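Local structure of Pbp related beta-lactamase (Pyrococcus abyssi, 2QMI) at residues V88-R93 with R144-W149; S109-L114 with K148-K153; K62-L67 with A245-M250. The protein probably hydrolyses peptide substrates as an octameric, self-compartmentalizing serine peptidase of the penicillin-binding protein and beta-lactamase family. All coordinates share one frame; numbering follows the deposited sequence.

Contact 1. Residues V88-R93 with R144-W149; sequences VNIKLR and RDMEKW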
# COMPACT_ATOMS: atom_id res chain seq x y z
N VAL A 88 -14.68 10.94 53.96
CA VAL A 88 -14.41 11.53 52.66
C VAL A 88 -15.52 12.48 52.22
O VAL A 88 -16.70 12.15 52.33
CB VAL A 88 -14.23 10.43 51.58
CG1 VAL A 88 -13.81 11.05 50.25
CG2 VAL A 88 -13.19 9.41 52.05
N ASN A 89 -15.12 13.65 51.74
CA ASN A 89 -16.09 14.64 51.28
C ASN A 89 -16.52 14.29 49.86
O ASN A 89 -16.07 14.89 48.89
CB ASN A 89 -15.50 16.05 51.32
CG ASN A 89 -16.44 17.10 50.75
OD1 ASN A 89 -17.67 16.94 50.80
ND2 ASN A 89 -15.88 18.17 50.20
N ILE A 90 -17.37 13.28 49.76
CA ILE A 90 -17.89 12.83 48.48
C ILE A 90 -19.28 12.29 48.79
O ILE A 90 -19.56 11.92 49.93
CB ILE A 90 -17.02 11.71 47.86
CG1 ILE A 90 -17.52 11.39 46.45
CG2 ILE A 90 -17.05 10.48 48.74
CD1 ILE A 90 -16.69 10.36 45.72
N LYS A 91 -20.14 12.27 47.78
CA LYS A 91 -21.50 11.78 47.97
C LYS A 91 -21.56 10.29 47.62
O LYS A 91 -21.31 9.90 46.48
CB LYS A 91 -22.45 12.60 47.08
CG LYS A 91 -23.87 12.67 47.61
CD LYS A 91 -24.77 13.51 46.70
CE LYS A 91 -24.31 14.96 46.62
NZ LYS A 91 -25.27 15.79 45.82
N LEU A 92 -21.88 9.46 48.62
CA LEU A 92 -21.99 8.01 48.46
C LEU A 92 -23.16 7.45 49.28
O LEU A 92 -22.96 6.76 50.28
CB LEU A 92 -20.71 7.31 48.90
CG LEU A 92 -19.45 7.40 48.03
CD1 LEU A 92 -18.32 6.65 48.70
CD2 LEU A 92 -19.71 6.80 46.65
N ARG A 93 -24.38 7.74 48.84
CA ARG A 93 -25.58 7.28 49.53
C ARG A 93 -26.62 6.99 48.45
O ARG A 93 -27.73 7.52 48.47
CB ARG A 93 -26.10 8.38 50.48
CG ARG A 93 -27.14 7.92 51.50
CD ARG A 93 -27.73 9.08 52.31
NE ARG A 93 -26.74 9.77 53.14
CZ ARG A 93 -26.22 9.28 54.26
NH1 ARG A 93 -26.57 8.08 54.70
NH2 ARG A 93 -25.32 9.98 54.93
N ARG A 144 -16.13 12.20 41.41
CA ARG A 144 -17.11 12.98 42.16
C ARG A 144 -18.58 12.57 42.01
O ARG A 144 -19.35 12.68 42.97
CB ARG A 144 -16.97 14.47 41.83
CG ARG A 144 -17.84 15.34 42.72
CD ARG A 144 -17.47 16.82 42.70
NE ARG A 144 -18.01 17.54 41.55
CZ ARG A 144 -18.61 18.73 41.65
NH1 ARG A 144 -18.76 19.30 42.84
NH2 ARG A 144 -19.07 19.34 40.56
N ASP A 145 -18.97 12.11 40.83
CA ASP A 145 -20.36 11.73 40.59
C ASP A 145 -20.61 10.22 40.57
O ASP A 145 -21.63 9.77 40.04
CB ASP A 145 -20.85 12.31 39.26
CG ASP A 145 -20.56 13.79 39.12
OD1 ASP A 145 -20.98 14.56 40.00
OD2 ASP A 145 -19.91 14.18 38.12
N MET A 146 -19.69 9.44 41.15
CA MET A 146 -19.85 7.98 41.12
C MET A 146 -21.15 7.48 41.75
O MET A 146 -21.61 6.38 41.44
CB MET A 146 -18.64 7.29 41.79
CG MET A 146 -18.49 7.53 43.27
SD MET A 146 -16.91 6.84 43.88
CE MET A 146 -17.27 5.07 43.81
N GLU A 147 -21.75 8.27 42.62
CA GLU A 147 -23.00 7.85 43.23
C GLU A 147 -24.08 7.69 42.16
O GLU A 147 -24.88 6.76 42.23
CB GLU A 147 -23.46 8.86 44.29
CG GLU A 147 -24.82 8.54 44.86
CD GLU A 147 -25.36 9.62 45.77
OE1 GLU A 147 -24.89 9.73 46.93
OE2 GLU A 147 -26.24 10.38 45.32
N LYS A 148 -24.09 8.58 41.18
CA LYS A 148 -25.08 8.54 40.10
C LYS A 148 -24.87 7.34 39.18
O LYS A 148 -25.70 7.06 38.30
CB LYS A 148 -24.99 9.80 39.23
CG LYS A 148 -25.24 11.11 39.93
CD LYS A 148 -25.38 12.23 38.90
CE LYS A 148 -25.53 13.59 39.55
NZ LYS A 148 -24.25 14.08 40.13
N TRP A 149 -23.76 6.64 39.38
CA TRP A 149 -23.41 5.48 38.56
C TRP A 149 -23.98 4.17 39.12
O TRP A 149 -24.14 3.19 38.38
CB TRP A 149 -21.89 5.41 38.46
CG TRP A 149 -21.36 4.52 37.39
CD1 TRP A 149 -20.55 3.44 37.55
CD2 TRP A 149 -21.51 4.70 35.97
NE1 TRP A 149 -20.18 2.93 36.33
CE2 TRP A 149 -20.76 3.68 35.34
CE3 TRP A 149 -22.20 5.62 35.17
CZ2 TRP A 149 -20.68 3.56 33.95
CZ3 TRP A 149 -22.13 5.50 33.79
CH2 TRP A 149 -21.37 4.47 33.19
O HOH W 1 -21.07 10.76 43.96
O HOH W 2 -19.41 14.03 45.57
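The loop segments 88-93 and 144-149 run in nearly the same direction, 5° apart over Ile90-Arg93 and Arg144-Glu147, and the CA atoms of Leu92 and Glu147 come within 5.3 Å. One direct hydrogen bond joins them. Arg93 N donates to Glu147 OE1 over 2.8 Å at an N-H...O angle of 160°. The donor comes from the anti side of the carboxylate, 33° out of its plane. The extended Glu147 side chain, its CG turned away from the backbone N, carries the carboxylate past Lys91 to this amide. On the way the Lys91 chain lies against it, with CG 3.2 Å from Glu147 OE1. Lys91 NZ stays 5.5 Å from Glu147 OE2, so the pair is no salt bridge. Both segments are connecting loops of the beta-lactamase-type domain, and helix 162-176 backs them through Leu167 and Thr163. Two waters bridge the backbones. One joins Lys91 O, Arg144 O and Glu147 N; the other links Lys91 N to Arg144 O. Leu92 CD2 packs 3.7 Å from Met146 CG. Ile90 CD1 meets Met146 SD at 4.0 Å, the two side chains crossing at about a right angle. The Arg93 guanidinium turns to Glu85 in a salt bridge.

Contact 2. Residues S109-L114 with K148-K153; sequences SGIPSL and KWAVAK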
# COMPACT_ATOMS: atom_id res chain seq x y z
N SER A 109 -20.51 -1.79 47.01
CA SER A 109 -21.14 -0.48 47.12
C SER A 109 -22.39 -0.35 46.24
O SER A 109 -23.28 0.45 46.52
CB SER A 109 -20.16 0.63 46.76
OG SER A 109 -19.79 0.57 45.39
N GLY A 110 -22.44 -1.15 45.18
CA GLY A 110 -23.57 -1.10 44.27
C GLY A 110 -23.23 -0.28 43.04
O GLY A 110 -24.02 -0.18 42.10
N ILE A 111 -22.04 0.30 43.05
CA ILE A 111 -21.57 1.13 41.95
C ILE A 111 -20.66 0.31 41.04
O ILE A 111 -19.60 -0.16 41.46
CB ILE A 111 -20.78 2.34 42.48
CG1 ILE A 111 -21.65 3.12 43.47
CG2 ILE A 111 -20.36 3.24 41.33
CD1 ILE A 111 -20.91 4.22 44.20
N PRO A 112 -21.07 0.12 39.78
CA PRO A 112 -20.21 -0.66 38.89
C PRO A 112 -18.91 0.09 38.61
O PRO A 112 -18.80 1.30 38.85
CB PRO A 112 -21.07 -0.85 37.65
CG PRO A 112 -21.91 0.39 37.64
CD PRO A 112 -22.28 0.58 39.09
N SER A 113 -17.91 -0.64 38.12
CA SER A 113 -16.61 -0.08 37.85
C SER A 113 -16.57 1.13 36.95
O SER A 113 -17.35 1.27 36.01
CB SER A 113 -15.70 -1.16 37.26
OG SER A 113 -14.52 -0.59 36.71
N LEU A 114 -15.65 2.03 37.27
CA LEU A 114 -15.43 3.20 36.45
C LEU A 114 -14.23 2.65 35.68
O LEU A 114 -13.44 1.89 36.24
CB LEU A 114 -15.03 4.41 37.32
CG LEU A 114 -15.79 4.68 38.63
CD1 LEU A 114 -15.22 5.94 39.30
CD2 LEU A 114 -17.29 4.85 38.36
N LYS A 148 -24.09 8.58 41.18
CA LYS A 148 -25.08 8.54 40.10
C LYS A 148 -24.87 7.34 39.18
O LYS A 148 -25.70 7.06 38.30
CB LYS A 148 -24.99 9.80 39.23
CG LYS A 148 -25.24 11.11 39.93
CD LYS A 148 -25.38 12.23 38.90
CE LYS A 148 -25.53 13.59 39.55
NZ LYS A 148 -24.25 14.08 40.13
N TRP A 149 -23.76 6.64 39.38
CA TRP A 149 -23.41 5.48 38.56
C TRP A 149 -23.98 4.17 39.12
O TRP A 149 -24.14 3.19 38.38
CB TRP A 149 -21.89 5.41 38.46
CG TRP A 149 -21.36 4.52 37.39
CD1 TRP A 149 -20.55 3.44 37.55
CD2 TRP A 149 -21.51 4.70 35.97
NE1 TRP A 149 -20.18 2.93 36.33
CE2 TRP A 149 -20.76 3.68 35.34
CE3 TRP A 149 -22.20 5.62 35.17
CZ2 TRP A 149 -20.68 3.56 33.95
CZ3 TRP A 149 -22.13 5.50 33.79
CH2 TRP A 149 -21.37 4.47 33.19
N ALA A 150 -24.29 4.16 40.42
CA ALA A 150 -24.82 2.98 41.10
C ALA A 150 -25.99 2.34 40.36
O ALA A 150 -26.76 3.02 39.68
CB ALA A 150 -25.24 3.35 42.51
N VAL A 151 -26.12 1.02 40.50
CA VAL A 151 -27.20 0.28 39.85
C VAL A 151 -27.96 -0.58 40.85
O VAL A 151 -29.08 -1.01 40.58
CB VAL A 151 -26.65 -0.62 38.74
CG1 VAL A 151 -26.00 0.23 37.66
CG2 VAL A 151 -25.64 -1.61 39.32
N ALA A 152 -27.36 -0.82 42.02
CA ALA A 152 -28.01 -1.61 43.06
C ALA A 152 -27.71 -0.97 44.42
O ALA A 152 -26.83 -0.12 44.52
CB ALA A 152 -27.50 -3.06 43.03
N LYS A 153 -28.45 -1.38 45.45
CA LYS A 153 -28.23 -0.85 46.80
C LYS A 153 -26.95 -1.46 47.35
O LYS A 153 -26.57 -2.55 46.97
CB LYS A 153 -29.39 -1.22 47.74
CG LYS A 153 -30.70 -0.51 47.44
CD LYS A 153 -31.81 -0.98 48.37
CE LYS A 153 -33.15 -0.39 47.95
NZ LYS A 153 -34.30 -0.95 48.73
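Gly110 O receives the backbone of the 148-153 loop. Val151 N donates to it over 2.9 Å in a nearly straight bond of 171°. Ala152 N adds a weak one. Gly110 lies close against the other loop, its CA 3.4 Å from Ala152 O in a CA-H...O contact. Packing is also tight around the Trp149 indole. Its CG is anti to the backbone N (chi1 -164°), which swings the pyrrole side of the ring onto Pro112. Pro112 CG sits 3.3 Å from Trp149 CD1, and Pro112 O lies near the ring plane at the edge. Ile111 CG2 also meets that edge, and Leu114 CD2 approaches Trp149 CD1 obliquely at 3.6 Å. Trp149 NE1 donates to Ser113 O over 3.3 Å, but the bond is bent and the donor stands 58° out of the carbonyl plane. The loose, solvent side is at Lys153. It is exposed, covers little of the other loop, and its CB points away from it. At the start of 109-114, Ser109 OG accepts from Ile111 N, which makes an ST turn. Arg443 of a second subunit makes a cation-pi contact with Trp149, bonds to its carbonyl and packs on Pro112. These loops of the beta-lactamase-type domain therefore receive a residue from the octamerisation-domain range of the second subunit.

Contact 3. Residues K62-L67 with A245-M250; sequences KSFTAL and AKYLKM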
# COMPACT_ATOMS: atom_id res chain seq x y z
N LYS A 62 -4.09 -4.56 47.31
CA LYS A 62 -5.37 -4.47 48.01
C LYS A 62 -5.39 -5.19 49.36
O LYS A 62 -5.99 -4.69 50.31
CB LYS A 62 -6.51 -4.99 47.12
CG LYS A 62 -6.91 -4.02 45.99
CD LYS A 62 -8.16 -4.51 45.25
CE LYS A 62 -8.58 -3.57 44.13
NZ LYS A 62 -7.56 -3.45 43.05
N SER A 63 -4.75 -6.36 49.45
CA SER A 63 -4.73 -7.07 50.73
C SER A 63 -4.06 -6.21 51.81
O SER A 63 -4.49 -6.19 52.96
CB SER A 63 -4.03 -8.44 50.59
OG SER A 63 -2.68 -8.33 50.18
N PHE A 64 -3.01 -5.48 51.42
CA PHE A 64 -2.31 -4.60 52.35
C PHE A 64 -3.25 -3.51 52.84
O PHE A 64 -3.34 -3.24 54.03
CB PHE A 64 -1.10 -3.98 51.66
CG PHE A 64 0.02 -4.94 51.40
CD1 PHE A 64 1.14 -4.95 52.22
CD2 PHE A 64 -0.05 -5.83 50.34
CE1 PHE A 64 2.19 -5.84 51.98
CE2 PHE A 64 0.99 -6.73 50.10
CZ PHE A 64 2.11 -6.73 50.92
N THR A 65 -3.95 -2.87 51.91
CA THR A 65 -4.89 -1.82 52.26
C THR A 65 -5.93 -2.34 53.24
O THR A 65 -6.31 -1.65 54.19
CB THR A 65 -5.61 -1.28 51.00
OG1 THR A 65 -4.66 -0.63 50.15
CG2 THR A 65 -6.70 -0.30 51.39
N ALA A 66 -6.41 -3.56 53.00
CA ALA A 66 -7.43 -4.16 53.86
C ALA A 66 -6.87 -4.44 55.26
O ALA A 66 -7.58 -4.32 56.25
CB ALA A 66 -7.95 -5.45 53.25
N LEU A 67 -5.59 -4.81 55.32
CA LEU A 67 -4.95 -5.09 56.59
C LEU A 67 -4.85 -3.81 57.41
O LEU A 67 -5.16 -3.80 58.61
CB LEU A 67 -3.55 -5.69 56.36
CG LEU A 67 -2.78 -6.19 57.59
CD1 LEU A 67 -3.58 -7.28 58.31
CD2 LEU A 67 -1.44 -6.75 57.14
N ALA A 245 6.80 -13.59 50.50
CA ALA A 245 6.81 -14.86 51.24
C ALA A 245 6.68 -14.53 52.73
O ALA A 245 5.89 -15.14 53.44
CB ALA A 245 8.10 -15.63 50.97
N LYS A 246 7.47 -13.55 53.18
CA LYS A 246 7.43 -13.12 54.57
C LYS A 246 6.01 -12.64 54.86
O LYS A 246 5.48 -12.86 55.95
CB LYS A 246 8.40 -11.96 54.79
CG LYS A 246 9.86 -12.31 54.61
CD LYS A 246 10.72 -11.06 54.70
CE LYS A 246 12.19 -11.41 54.55
NZ LYS A 246 13.02 -10.18 54.51
N TYR A 247 5.42 -11.99 53.87
CA TYR A 247 4.06 -11.45 53.98
C TYR A 247 3.04 -12.58 54.10
O TYR A 247 2.13 -12.52 54.93
CB TYR A 247 3.75 -10.59 52.75
CG TYR A 247 2.39 -9.95 52.76
CD1 TYR A 247 2.02 -9.07 53.78
CD2 TYR A 247 1.47 -10.20 51.74
CE1 TYR A 247 0.76 -8.47 53.78
CE2 TYR A 247 0.22 -9.60 51.73
CZ TYR A 247 -0.13 -8.73 52.76
OH TYR A 247 -1.37 -8.15 52.75
N LEU A 248 3.19 -13.61 53.27
CA LEU A 248 2.29 -14.76 53.31
C LEU A 248 2.44 -15.49 54.64
O LEU A 248 1.46 -15.94 55.22
CB LEU A 248 2.60 -15.70 52.14
CG LEU A 248 1.99 -15.27 50.80
CD1 LEU A 248 2.63 -16.00 49.63
CD2 LEU A 248 0.50 -15.53 50.85
N LYS A 249 3.68 -15.58 55.12
CA LYS A 249 4.01 -16.25 56.38
C LYS A 249 3.10 -15.76 57.52
O LYS A 249 2.62 -16.54 58.33
CB LYS A 249 5.48 -16.01 56.72
CG LYS A 249 6.00 -16.67 57.99
CD LYS A 249 7.51 -16.41 58.15
CE LYS A 249 8.09 -17.08 59.42
NZ LYS A 249 7.83 -18.56 59.46
N MET A 250 2.87 -14.46 57.55
CA MET A 250 2.03 -13.86 58.58
C MET A 250 0.62 -14.46 58.57
O MET A 250 0.11 -14.88 59.62
CB MET A 250 1.94 -12.35 58.39
CG MET A 250 1.25 -11.65 59.54
SD MET A 250 0.39 -10.15 59.04
CE MET A 250 -1.07 -10.87 58.29
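Phe64 and Tyr247 lay their rings together in an offset stack, with centroids 3.9 Å apart and planes at 8°. The side chains come from opposite directions, and each ring covers one face of the other. The Tyr247 hydroxyl goes on to helix 61-74 and donates to Ser63 OG over 2.9 Å. Ser63 OG lies near the plane of the Tyr247 ring, at its edge. Its chi1 of 61° sets OG between the backbone N and the carbonyl carbon, where it also bonds to Ile60 O. Tyr247 OH has a second partner in Tyr251 OH, one helical turn on. These bonds fix the position of the hydroxyl; the stack on Phe64 holds the ring's tilt. Leu67 CD2 lies at the same ring's edge, 4.4 Å from Tyr247 CE1, and touches Met250 CE at 4.3 Å. The axes of 62-67 and 245-250 approach to 12.9 Å and cross at 45°. Lys62, beside Ser63, bonds through NZ to Ser59 OG and Tyr160 OH, consistent with an SxxK active site. Around the pair, Ile188 and Leu189 of helix 180-189 cover Phe64. Helix 261-267 covers Leu67 through Met267 and Met250 through Ile264.

Contacts 1 and 2 are neighbours, with centres 10 Å apart. They share Lys148 and Trp149, and they touch directly: Met146 O lies 3.4 Å from Ile111 CG2, and Leu92 CD2 lies 3.8 Å from Ile111 CD1. Both also meet the second subunit. Contact 3 lies apart, its centre 29 Å from that of contact 1 and 28 Å from that of contact 2. Its nearest atoms are about 12 Å and about 10 Å from theirs. Along the chain, both loop contacts are nested within the stretch closed by contact 3. Lys62 in contact 3 belongs to the probable SxxK site, and the Ser113 side chain of contact 2 lies near that site without touching it.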